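Local coordinates for cyclopenase asqI (PDB 5YY3), which catalyses, as a zinc-dependent cyclopenase, the conversion of 4'-methoxycyclopenin into 4'-methoxyviridicatin with loss of methyl isocyanate in aspoquinolone biosynthesis, at residues A609-Q612 with L613-S617; S622-T625 with I626-A630; F207-H210 with G211-F214; Y397-L400 with Q401-R405. All coordinates share one frame; numbering follows the deposited sequence.

Contact 1. Residues A609-Q612 with L613-S617; sequences AWTQ and LTEDS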
loop_
_atom_site.group_PDB
_atom_site.type_symbol
_atom_site.label_atom_id
_atom_site.label_comp_id
_atom_site.label_asym_id
_atom_site.label_seq_id
_atom_site.Cartn_x
_atom_site.Cartn_y
_atom_site.Cartn_z
ATOM N N ALA A 609 -14.555 -36.250 2.144
ATOM C CA ALA A 609 -13.217 -36.475 2.674
ATOM C C ALA A 609 -12.726 -37.832 2.179
ATOM O O ALA A 609 -13.534 -38.674 1.782
ATOM C CB ALA A 609 -13.205 -36.415 4.192
ATOM N N TRP A 610 -11.412 -38.047 2.193
ATOM C CA TRP A 610 -10.861 -39.331 1.767
ATOM C C TRP A 610 -10.562 -40.183 2.972
ATOM O O TRP A 610 -9.981 -39.732 3.960
ATOM C CB TRP A 610 -9.590 -39.169 0.940
ATOM C CG TRP A 610 -9.775 -38.395 -0.306
ATOM C CD1 TRP A 610 -10.960 -37.978 -0.850
ATOM C CD2 TRP A 610 -8.739 -37.916 -1.172
ATOM N NE1 TRP A 610 -10.719 -37.269 -2.008
ATOM C CE2 TRP A 610 -9.363 -37.217 -2.223
ATOM C CE3 TRP A 610 -7.343 -38.016 -1.160
ATOM C CZ2 TRP A 610 -8.641 -36.621 -3.252
ATOM C CZ3 TRP A 610 -6.627 -37.427 -2.175
ATOM C CH2 TRP A 610 -7.275 -36.737 -3.212
ATOM N N THR A 611 -10.960 -41.438 2.872
ATOM C CA THR A 611 -10.887 -42.334 4.001
ATOM C C THR A 611 -9.407 -42.646 4.297
ATOM O O THR A 611 -9.025 -42.876 5.450
ATOM C CB THR A 611 -11.712 -43.602 3.717
ATOM O OG1 THR A 611 -12.009 -44.253 4.948
ATOM C CG2 THR A 611 -10.959 -44.550 2.824
ATOM N N GLN A 612 -8.574 -42.594 3.260
ATOM C CA GLN A 612 -7.131 -42.780 3.412
ATOM C C GLN A 612 -6.505 -41.725 4.338
ATOM O O GLN A 612 -5.460 -41.962 4.946
ATOM C CB GLN A 612 -6.442 -42.744 2.044
ATOM C CG GLN A 612 -6.597 -44.029 1.194
ATOM C CD GLN A 612 -7.993 -44.197 0.597
ATOM O OE1 GLN A 612 -8.733 -43.226 0.424
ATOM N NE2 GLN A 612 -8.347 -45.430 0.260
ATOM N N LEU A 613 -7.151 -40.563 4.436
ATOM C CA LEU A 613 -6.686 -39.493 5.315
ATOM C C LEU A 613 -7.430 -39.461 6.659
ATOM O O LEU A 613 -6.798 -39.308 7.705
ATOM C CB LEU A 613 -6.819 -38.150 4.617
ATOM C CG LEU A 613 -6.012 -37.980 3.330
ATOM C CD1 LEU A 613 -6.229 -36.588 2.764
ATOM C CD2 LEU A 613 -4.554 -38.214 3.612
ATOM N N THR A 614 -8.756 -39.618 6.647
ATOM C CA THR A 614 -9.508 -39.600 7.902
ATOM C C THR A 614 -9.127 -40.766 8.812
ATOM O O THR A 614 -9.245 -40.658 10.037
ATOM C CB THR A 614 -11.028 -39.632 7.677
ATOM O OG1 THR A 614 -11.371 -40.783 6.902
ATOM C CG2 THR A 614 -11.486 -38.373 6.942
ATOM N N GLU A 615 -8.648 -41.864 8.226
ATOM C CA GLU A 615 -8.265 -43.032 9.019
ATOM C C GLU A 615 -6.746 -43.150 9.197
ATOM O O GLU A 615 -6.262 -44.070 9.852
ATOM C CB GLU A 615 -8.832 -44.319 8.388
ATOM C CG GLU A 615 -10.369 -44.393 8.424
ATOM C CD GLU A 615 -10.941 -45.579 7.642
ATOM O OE1 GLU A 615 -10.149 -46.323 7.005
ATOM O OE2 GLU A 615 -12.186 -45.752 7.661
ATOM N N ASP A 616 -5.994 -42.215 8.626
ATOM C CA ASP A 616 -4.546 -42.186 8.832
ATOM C C ASP A 616 -4.237 -42.167 10.322
ATOM O O ASP A 616 -4.838 -41.402 11.084
ATOM C CB ASP A 616 -3.918 -40.975 8.139
ATOM C CG ASP A 616 -2.419 -40.882 8.369
ATOM O OD1 ASP A 616 -1.730 -41.932 8.386
ATOM O OD2 ASP A 616 -1.931 -39.747 8.556
ATOM N N SER A 617 -3.326 -43.042 10.735
ATOM C CA SER A 617 -2.920 -43.144 12.135
ATOM C C SER A 617 -1.496 -42.612 12.304
ATOM O O SER A 617 -1.070 -42.312 13.413
ATOM C CB SER A 617 -3.015 -44.596 12.632
ATOM O OG SER A 617 -2.305 -45.490 11.784
#
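A single short helical turn, 611-614, with Trp-610 at its N-cap, carries this local contact. The carbonyl oxygen of Trp-610 holds the turn together by accepting two backbone N-H groups. Thr-614 N lies 3.0 Å from Trp-610 O and comes in the carbonyl plane, with a nearly straight N-H...O angle of 170°. Leu-613 N is also 3.0 Å from Trp-610 O, but it approaches from above that plane and the bond is more bent. One step on, Glu-615 N donates to Thr-611 O at 3.0 Å. The methyl CG2 of Thr-614 sits beside its own backbone N and faces back along the chain, where it meets Ala-609 CB at 3.8 Å. On another side of the turn, Leu-613 CD1 rests 4.3 Å from Trp-610 CE3, oblique to the indole. Three polar ends bond outside the turn: Trp-610 NE1 donates to Pro-605 O, and the Gln-612 amide bonds with Asp-414 and the backbone N of Ile-415. Asp-616 bonds to Thr-618 and to the backbone N of Ala-621. This is the bonding of a one-turn helix in which the N-cap residue lends its carbonyl to the first turn.

Contact 2. Residues S622-T625 with I626-A630; sequences SIRT and IISNA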
loop_
_atom_site.group_PDB
_atom_site.type_symbol
_atom_site.label_atom_id
_atom_site.label_comp_id
_atom_site.label_asym_id
_atom_site.label_seq_id
_atom_site.Cartn_x
_atom_site.Cartn_y
_atom_site.Cartn_z
ATOM N N SER A 622 -1.372 -36.734 3.661
ATOM C CA SER A 622 -2.125 -35.568 3.231
ATOM C C SER A 622 -2.561 -35.806 1.789
ATOM O O SER A 622 -2.240 -36.842 1.206
ATOM C CB SER A 622 -1.291 -34.293 3.352
ATOM O OG SER A 622 -0.151 -34.353 2.508
ATOM N N ILE A 623 -3.310 -34.865 1.225
ATOM C CA ILE A 623 -3.668 -34.936 -0.179
ATOM C C ILE A 623 -2.380 -34.950 -0.999
ATOM O O ILE A 623 -2.253 -35.694 -1.982
ATOM C CB ILE A 623 -4.589 -33.760 -0.592
ATOM C CG1 ILE A 623 -5.969 -33.933 0.054
ATOM C CG2 ILE A 623 -4.736 -33.677 -2.103
ATOM C CD1 ILE A 623 -6.952 -32.818 -0.260
ATOM N N ARG A 624 -1.406 -34.157 -0.557
ATOM C CA ARG A 624 -0.147 -34.045 -1.272
ATOM C C ARG A 624 0.615 -35.365 -1.333
ATOM O O ARG A 624 1.166 -35.698 -2.382
ATOM C CB ARG A 624 0.741 -32.985 -0.642
ATOM C CG ARG A 624 2.004 -32.759 -1.444
ATOM C CD ARG A 624 3.127 -32.250 -0.566
ATOM N NE ARG A 624 2.694 -31.161 0.305
ATOM C CZ ARG A 624 2.899 -29.875 0.040
ATOM N NH1 ARG A 624 3.517 -29.510 -1.087
ATOM N NH2 ARG A 624 2.471 -28.949 0.892
ATOM N N THR A 625 0.649 -36.116 -0.230
ATOM C CA THR A 625 1.400 -37.374 -0.219
ATOM C C THR A 625 0.729 -38.405 -1.129
ATOM O O THR A 625 1.403 -39.096 -1.900
ATOM C CB THR A 625 1.556 -37.972 1.195
ATOM O OG1 THR A 625 0.272 -38.071 1.828
ATOM C CG2 THR A 625 2.471 -37.114 2.055
ATOM N N ILE A 626 -0.595 -38.479 -1.061
ATOM C CA ILE A 626 -1.351 -39.465 -1.823
ATOM C C ILE A 626 -1.225 -39.221 -3.313
ATOM O O ILE A 626 -1.004 -40.147 -4.086
ATOM C CB ILE A 626 -2.840 -39.461 -1.415
ATOM C CG1 ILE A 626 -3.001 -40.137 -0.047
ATOM C CG2 ILE A 626 -3.704 -40.147 -2.471
ATOM C CD1 ILE A 626 -4.374 -39.952 0.548
ATOM N N ILE A 627 -1.329 -37.966 -3.721
ATOM C CA ILE A 627 -1.341 -37.690 -5.137
ATOM C C ILE A 627 0.089 -37.641 -5.681
ATOM O O ILE A 627 0.299 -37.438 -6.877
ATOM C CB ILE A 627 -2.099 -36.382 -5.449
ATOM C CG1 ILE A 627 -1.322 -35.146 -4.980
ATOM C CG2 ILE A 627 -3.498 -36.423 -4.838
ATOM C CD1 ILE A 627 -1.920 -33.868 -5.472
ATOM N N SER A 628 1.062 -37.841 -4.797
ATOM C CA SER A 628 2.456 -37.990 -5.215
ATOM C C SER A 628 2.907 -39.448 -5.126
ATOM O O SER A 628 4.080 -39.764 -5.317
ATOM C CB SER A 628 3.371 -37.124 -4.351
ATOM O OG SER A 628 3.104 -35.764 -4.574
ATOM N N ASN A 629 1.981 -40.335 -4.800
ATOM C CA ASN A 629 2.343 -41.730 -4.604
ATOM C C ASN A 629 1.942 -42.579 -5.802
ATOM O O ASN A 629 0.884 -43.226 -5.801
ATOM C CB ASN A 629 1.711 -42.274 -3.327
ATOM C CG ASN A 629 2.402 -43.531 -2.832
ATOM O OD1 ASN A 629 2.901 -44.336 -3.623
ATOM N ND2 ASN A 629 2.438 -43.705 -1.515
ATOM N N ALA A 630 2.802 -42.567 -6.817
ATOM C CA ALA A 630 2.555 -43.293 -8.058
ATOM C C ALA A 630 2.501 -44.799 -7.819
ATOM O O ALA A 630 1.804 -45.530 -8.521
ATOM C CB ALA A 630 3.620 -42.949 -9.087
#
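Ser-628 OG donates to the carbonyl oxygen of Arg-624 at 2.9 Å, the shortest hydrogen bond between 622-625 and 626-630. The hydroxyl lies nearly along the C=O axis of Arg-624. With chi1 at -66°, OG stands beside its own backbone N, which turns it back toward the helix. Ser-628 N donates to Thr-625 O at 3.2 Å. The helical bonds come before these: Ile-626 N to Ser-622 O at 3.2 Å, and Ile-627 N to Ile-623 O at 3.0 Å. The chain then makes a type I beta turn from Ile-626 to Asn-629.

At the start of the helix, Ser-622 N donates to Thr-625 OG1 at 2.8 Å, in an almost straight bond. The return bond, from Thr-625 N to Ser-622 OG, is weak at 3.4 Å. Among the apolar groups, the CG2 methyls of Ile-623 and Ile-627 meet at 4.1 Å, one turn apart. The aliphatic carbons of Ile-627 also lie close to the carbonyl oxygen of Ile-623. Ile-626 packs on Gln-612 and Leu-613 of helix 611-614, and Asn-502 accepts from Arg-624 N. Reciprocal bonds between Ser-622 and Thr-625 make a capping box, the classic N-terminal motif of a helix, here opening a short helix that runs on into a type I beta turn.

Contact 3. Residues F207-H210 with G211-F214; sequences FDRH and GEVF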
loop_
_atom_site.group_PDB
_atom_site.type_symbol
_atom_site.label_atom_id
_atom_site.label_comp_id
_atom_site.label_asym_id
_atom_site.label_seq_id
_atom_site.Cartn_x
_atom_site.Cartn_y
_atom_site.Cartn_z
ATOM N N PHE A 207 -34.532 -35.007 -13.149
ATOM C CA PHE A 207 -33.360 -34.543 -12.415
ATOM C C PHE A 207 -33.500 -34.648 -10.882
ATOM O O PHE A 207 -34.381 -34.033 -10.277
ATOM C CB PHE A 207 -33.040 -33.104 -12.818
ATOM C CG PHE A 207 -31.832 -32.557 -12.133
ATOM C CD1 PHE A 207 -30.569 -33.082 -12.408
ATOM C CD2 PHE A 207 -31.952 -31.530 -11.204
ATOM C CE1 PHE A 207 -29.439 -32.590 -11.769
ATOM C CE2 PHE A 207 -30.833 -31.027 -10.560
ATOM C CZ PHE A 207 -29.568 -31.560 -10.843
ATOM N N ASP A 208 -32.589 -35.407 -10.269
ATOM C CA ASP A 208 -32.669 -35.797 -8.856
ATOM C C ASP A 208 -31.840 -34.948 -7.888
ATOM O O ASP A 208 -32.156 -34.852 -6.699
ATOM C CB ASP A 208 -32.211 -37.255 -8.702
ATOM C CG ASP A 208 -33.244 -38.247 -9.185
ATOM O OD1 ASP A 208 -33.081 -38.784 -10.306
ATOM O OD2 ASP A 208 -34.219 -38.493 -8.441
ATOM N N ARG A 209 -30.762 -34.362 -8.395
ATOM C CA ARG A 209 -29.676 -33.898 -7.535
ATOM C C ARG A 209 -29.558 -32.380 -7.406
ATOM O O ARG A 209 -28.457 -31.847 -7.482
ATOM C CB ARG A 209 -28.349 -34.475 -8.054
ATOM C CG ARG A 209 -28.290 -36.002 -8.090
ATOM C CD ARG A 209 -28.343 -36.599 -6.676
ATOM N NE ARG A 209 -28.482 -38.060 -6.679
ATOM C CZ ARG A 209 -28.312 -38.838 -5.608
ATOM N NH1 ARG A 209 -27.991 -38.302 -4.433
ATOM N NH2 ARG A 209 -28.460 -40.157 -5.705
ATOM N N HIS A 210 -30.681 -31.690 -7.215
ATOM C CA HIS A 210 -30.677 -30.227 -7.056
ATOM C C HIS A 210 -29.730 -29.770 -5.950
ATOM O O HIS A 210 -28.984 -28.811 -6.117
ATOM C CB HIS A 210 -32.081 -29.686 -6.743
ATOM C CG HIS A 210 -32.944 -29.454 -7.945
ATOM N ND1 HIS A 210 -32.985 -28.246 -8.611
ATOM C CD2 HIS A 210 -33.826 -30.264 -8.577
ATOM C CE1 HIS A 210 -33.841 -28.327 -9.613
ATOM N NE2 HIS A 210 -34.368 -29.538 -9.614
ATOM N N GLY A 211 -29.767 -30.469 -4.822
ATOM C CA GLY A 211 -29.035 -30.050 -3.644
ATOM C C GLY A 211 -27.548 -30.231 -3.815
ATOM O O GLY A 211 -26.754 -29.420 -3.350
ATOM N N GLU A 212 -27.182 -31.311 -4.487
ATOM C CA GLU A 212 -25.792 -31.623 -4.787
ATOM C C GLU A 212 -25.175 -30.585 -5.705
ATOM O O GLU A 212 -24.089 -30.080 -5.452
ATOM C CB GLU A 212 -25.708 -32.991 -5.437
ATOM C CG GLU A 212 -24.460 -33.738 -5.120
ATOM C CD GLU A 212 -24.450 -35.076 -5.790
ATOM O OE1 GLU A 212 -24.077 -35.134 -6.985
ATOM O OE2 GLU A 212 -24.858 -36.054 -5.127
ATOM N N VAL A 213 -25.892 -30.287 -6.781
ATOM C CA VAL A 213 -25.525 -29.249 -7.729
ATOM C C VAL A 213 -25.436 -27.840 -7.106
ATOM O O VAL A 213 -24.480 -27.103 -7.347
ATOM C CB VAL A 213 -26.534 -29.240 -8.884
ATOM C CG1 VAL A 213 -26.443 -27.967 -9.679
ATOM C CG2 VAL A 213 -26.309 -30.459 -9.775
ATOM N N PHE A 214 -26.447 -27.473 -6.326
ATOM C CA PHE A 214 -26.484 -26.207 -5.602
ATOM C C PHE A 214 -25.199 -25.998 -4.797
ATOM O O PHE A 214 -24.512 -24.998 -4.957
ATOM C CB PHE A 214 -27.726 -26.175 -4.690
ATOM C CG PHE A 214 -27.728 -25.065 -3.677
ATOM C CD1 PHE A 214 -28.127 -23.789 -4.028
ATOM C CD2 PHE A 214 -27.357 -25.304 -2.364
ATOM C CE1 PHE A 214 -28.134 -22.764 -3.092
ATOM C CE2 PHE A 214 -27.365 -24.277 -1.427
ATOM C CZ PHE A 214 -27.753 -23.010 -1.794
#
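Apolar packing joins Phe-207 to Val-213. The phenyl ring meets the valine at its edge, near the ring plane, with Phe-207 CZ 3.6 Å from Val-213 CG2. Phe-207 CG is anti to the backbone N (chi1 -179°), and this extends the ring toward the helix that follows. The same ring has Arg-209 N over one face. One of its edge atoms, Phe-207 CD2, lies over a face of the His-210 imidazole. Phe-593 stacks on Phe-207, and Tyr-193 meets His-210 edge-to-face.

Two backbone hydrogen bonds begin helix 210-231. Val-213 N donates to Arg-209 O at 3.1 Å, nearly straight at 175°, with Arg-209 as the N-cap residue. Phe-214 N donates to His-210 O at 2.9 Å. Nearby, Asn-325 OD1 accepts from Glu-212 N.

The charged pair is Arg-209 and Glu-212. Its salt bridge is long, 3.9 Å from Arg-209 NH1 to Glu-212 OE2. The oxygen lies well out of the guanidinium plane, and no N-H points at it. Arg-209 also has a long, weak ion pair with Asp-321, while Glu-212 OE1 accepts weakly from Met-602 N.

Further along, Phe-214 O accepts from ND1 of the zinc ligand His-218, a bond that probably fixes the orientation of its ring. The long, out-of-plane salt bridge can add charge attraction but little direction, so the backbone bonds probably set the geometry of the helix start.

Contact 4. Residues Y397-L400 with Q401-R405; sequences YKHL and QYYGR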
loop_
_atom_site.group_PDB
_atom_site.type_symbol
_atom_site.label_atom_id
_atom_site.label_comp_id
_atom_site.label_asym_id
_atom_site.label_seq_id
_atom_site.Cartn_x
_atom_site.Cartn_y
_atom_site.Cartn_z
ATOM N N TYR A 397 -21.911 -17.208 0.025
ATOM C CA TYR A 397 -21.525 -18.432 -0.700
ATOM C C TYR A 397 -20.496 -19.240 0.096
ATOM O O TYR A 397 -20.562 -20.468 0.128
ATOM C CB TYR A 397 -20.953 -18.122 -2.084
ATOM C CG TYR A 397 -21.851 -17.345 -3.037
ATOM C CD1 TYR A 397 -23.241 -17.360 -2.913
ATOM C CD2 TYR A 397 -21.293 -16.585 -4.060
ATOM C CE1 TYR A 397 -24.052 -16.637 -3.806
ATOM C CE2 TYR A 397 -22.089 -15.863 -4.947
ATOM C CZ TYR A 397 -23.466 -15.893 -4.817
ATOM O OH TYR A 397 -24.240 -15.171 -5.702
ATOM N N LYS A 398 -19.554 -18.573 0.759
ATOM C CA LYS A 398 -18.579 -19.346 1.530
ATOM C C LYS A 398 -19.236 -19.946 2.778
ATOM O O LYS A 398 -18.810 -21.000 3.250
ATOM C CB LYS A 398 -17.350 -18.517 1.924
ATOM C CG LYS A 398 -16.278 -19.388 2.599
ATOM C CD LYS A 398 -14.910 -18.734 2.630
ATOM C CE LYS A 398 -13.954 -19.492 3.554
ATOM N NZ LYS A 398 -12.630 -18.785 3.712
ATOM N N HIS A 399 -20.286 -19.301 3.293
ATOM C CA HIS A 399 -21.079 -19.903 4.372
ATOM C C HIS A 399 -21.777 -21.164 3.892
ATOM O O HIS A 399 -21.717 -22.184 4.564
ATOM C CB HIS A 399 -22.121 -18.929 4.920
ATOM C CG HIS A 399 -23.020 -19.530 5.960
ATOM N ND1 HIS A 399 -22.542 -20.125 7.109
ATOM C CD2 HIS A 399 -24.371 -19.612 6.029
ATOM C CE1 HIS A 399 -23.553 -20.552 7.839
ATOM N NE2 HIS A 399 -24.675 -20.251 7.208
ATOM N N LEU A 400 -22.458 -21.090 2.748
ATOM C CA LEU A 400 -22.999 -22.298 2.108
ATOM C C LEU A 400 -21.932 -23.387 2.005
ATOM O O LEU A 400 -22.188 -24.553 2.325
ATOM C CB LEU A 400 -23.549 -21.985 0.706
ATOM C CG LEU A 400 -24.690 -20.971 0.688
ATOM C CD1 LEU A 400 -25.123 -20.686 -0.736
ATOM C CD2 LEU A 400 -25.858 -21.499 1.518
ATOM N N GLN A 401 -20.728 -23.003 1.570
ATOM C CA GLN A 401 -19.643 -23.974 1.419
ATOM C C GLN A 401 -19.331 -24.678 2.748
ATOM O O GLN A 401 -18.909 -25.845 2.761
ATOM C CB GLN A 401 -18.381 -23.300 0.882
ATOM C CG GLN A 401 -17.281 -24.279 0.481
ATOM C CD GLN A 401 -15.916 -23.609 0.355
ATOM O OE1 GLN A 401 -15.415 -22.998 1.312
ATOM N NE2 GLN A 401 -15.303 -23.722 -0.828
ATOM N N TYR A 402 -19.549 -23.977 3.860
ATOM C CA TYR A 402 -19.269 -24.541 5.186
ATOM C C TYR A 402 -20.109 -25.795 5.449
ATOM O O TYR A 402 -19.611 -26.788 5.997
ATOM C CB TYR A 402 -19.503 -23.487 6.280
ATOM C CG TYR A 402 -19.294 -23.991 7.688
ATOM C CD1 TYR A 402 -18.142 -24.680 8.032
ATOM C CD2 TYR A 402 -20.243 -23.758 8.682
ATOM C CE1 TYR A 402 -17.936 -25.156 9.319
ATOM C CE2 TYR A 402 -20.052 -24.219 9.984
ATOM C CZ TYR A 402 -18.896 -24.918 10.297
ATOM O OH TYR A 402 -18.685 -25.377 11.581
ATOM N N TYR A 403 -21.367 -25.776 5.031
ATOM C CA TYR A 403 -22.212 -26.948 5.215
ATOM C C TYR A 403 -21.634 -28.137 4.447
ATOM O O TYR A 403 -21.595 -29.272 4.957
ATOM C CB TYR A 403 -23.643 -26.652 4.775
ATOM C CG TYR A 403 -24.329 -25.613 5.635
ATOM C CD1 TYR A 403 -25.049 -25.982 6.761
ATOM C CD2 TYR A 403 -24.229 -24.258 5.331
ATOM C CE1 TYR A 403 -25.673 -25.031 7.551
ATOM C CE2 TYR A 403 -24.835 -23.301 6.116
ATOM C CZ TYR A 403 -25.560 -23.687 7.219
ATOM O OH TYR A 403 -26.176 -22.723 7.990
ATOM N N GLY A 404 -21.159 -27.864 3.234
ATOM C CA GLY A 404 -20.428 -28.847 2.449
ATOM C C GLY A 404 -19.198 -29.403 3.143
ATOM O O GLY A 404 -18.954 -30.603 3.090
ATOM N N ARG A 405 -18.416 -28.550 3.797
ATOM C CA ARG A 405 -17.252 -29.025 4.543
ATOM C C ARG A 405 -17.648 -29.957 5.688
ATOM O O ARG A 405 -16.993 -30.983 5.909
ATOM C CB ARG A 405 -16.442 -27.850 5.094
ATOM C CG ARG A 405 -15.850 -26.965 4.011
ATOM C CD ARG A 405 -15.067 -25.799 4.608
ATOM N NE ARG A 405 -14.434 -25.015 3.553
ATOM C CZ ARG A 405 -13.204 -25.239 3.122
ATOM N NH1 ARG A 405 -12.499 -26.226 3.660
ATOM N NH2 ARG A 405 -12.693 -24.503 2.147
#
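His-399 and Tyr-403, one turn apart, meet ring to ring. The tyrosine turns its edge to the face of the imidazole in an offset edge-to-face pair, with ring planes at 73°. Tyr-403 CE2 reaches His-399 NE2 at 3.2 Å, toward the rim of the imidazole rather than over its centre. The torsions bring the rings together: CG of His-399 is anti to its backbone N (chi1 176°), while CG of Tyr-403 is beside its own (chi1 -65°).

Within 401-405, Arg-405 folds back on Gln-401. Arg-405 NE and NH2 each lie 3.2 Å from Gln-401 OE1. The guanidinium grips this one oxygen side-on, with OE1 in its plane. Both nitrogens come from the same face of the amide. Gln-401 OE1 also lies 3.9 Å from Lys-398 CG.

These groups ride on helix 391-410 of the hemocyanin-like metal-binding domain. Gln-401 N donates to Tyr-397 O at 2.9 Å. Tyr-402 N donates to His-399 O at 2.9 Å, and more weakly to Lys-398 O.

Outside the segments, Asn-241 and Tyr-243 bond to the two nitrogens of His-399, and Ser-219 bonds to Gln-401 NE2. Lys-398 forms a salt bridge with Glu-226; Arg-405 pairs with Asp-503 and with Asp-244 of the second subunit. The Tyr-397 ring meets that of the zinc ligand His-218.

How the contacts relate
Along the chain the order is contact 3, contact 4, contact 1, contact 2. Contacts 3 and 4 lie in the hemocyanin-like metal-binding domain, at the start of helix 210-231 and along helix 391-410. Their centres are 15 Å apart, and they touch where Phe-214 CZ meets Leu-400 CD1 at 3.7 Å. Both approach the zinc ligand His-218, through Phe-214 and Tyr-397. Contacts 1 and 2 sit on the successive helices 611-614 and 623-626, with centres 12 Å apart. Leu-613 CD2 packs 3.5 Å from Ile-626 CD1. Contact 1, in the hemocyanin ig-like domain, is about 7 Å from contact 4 at the nearest atoms, without touching. One pair thus reaches the zinc ligands; the other lies away.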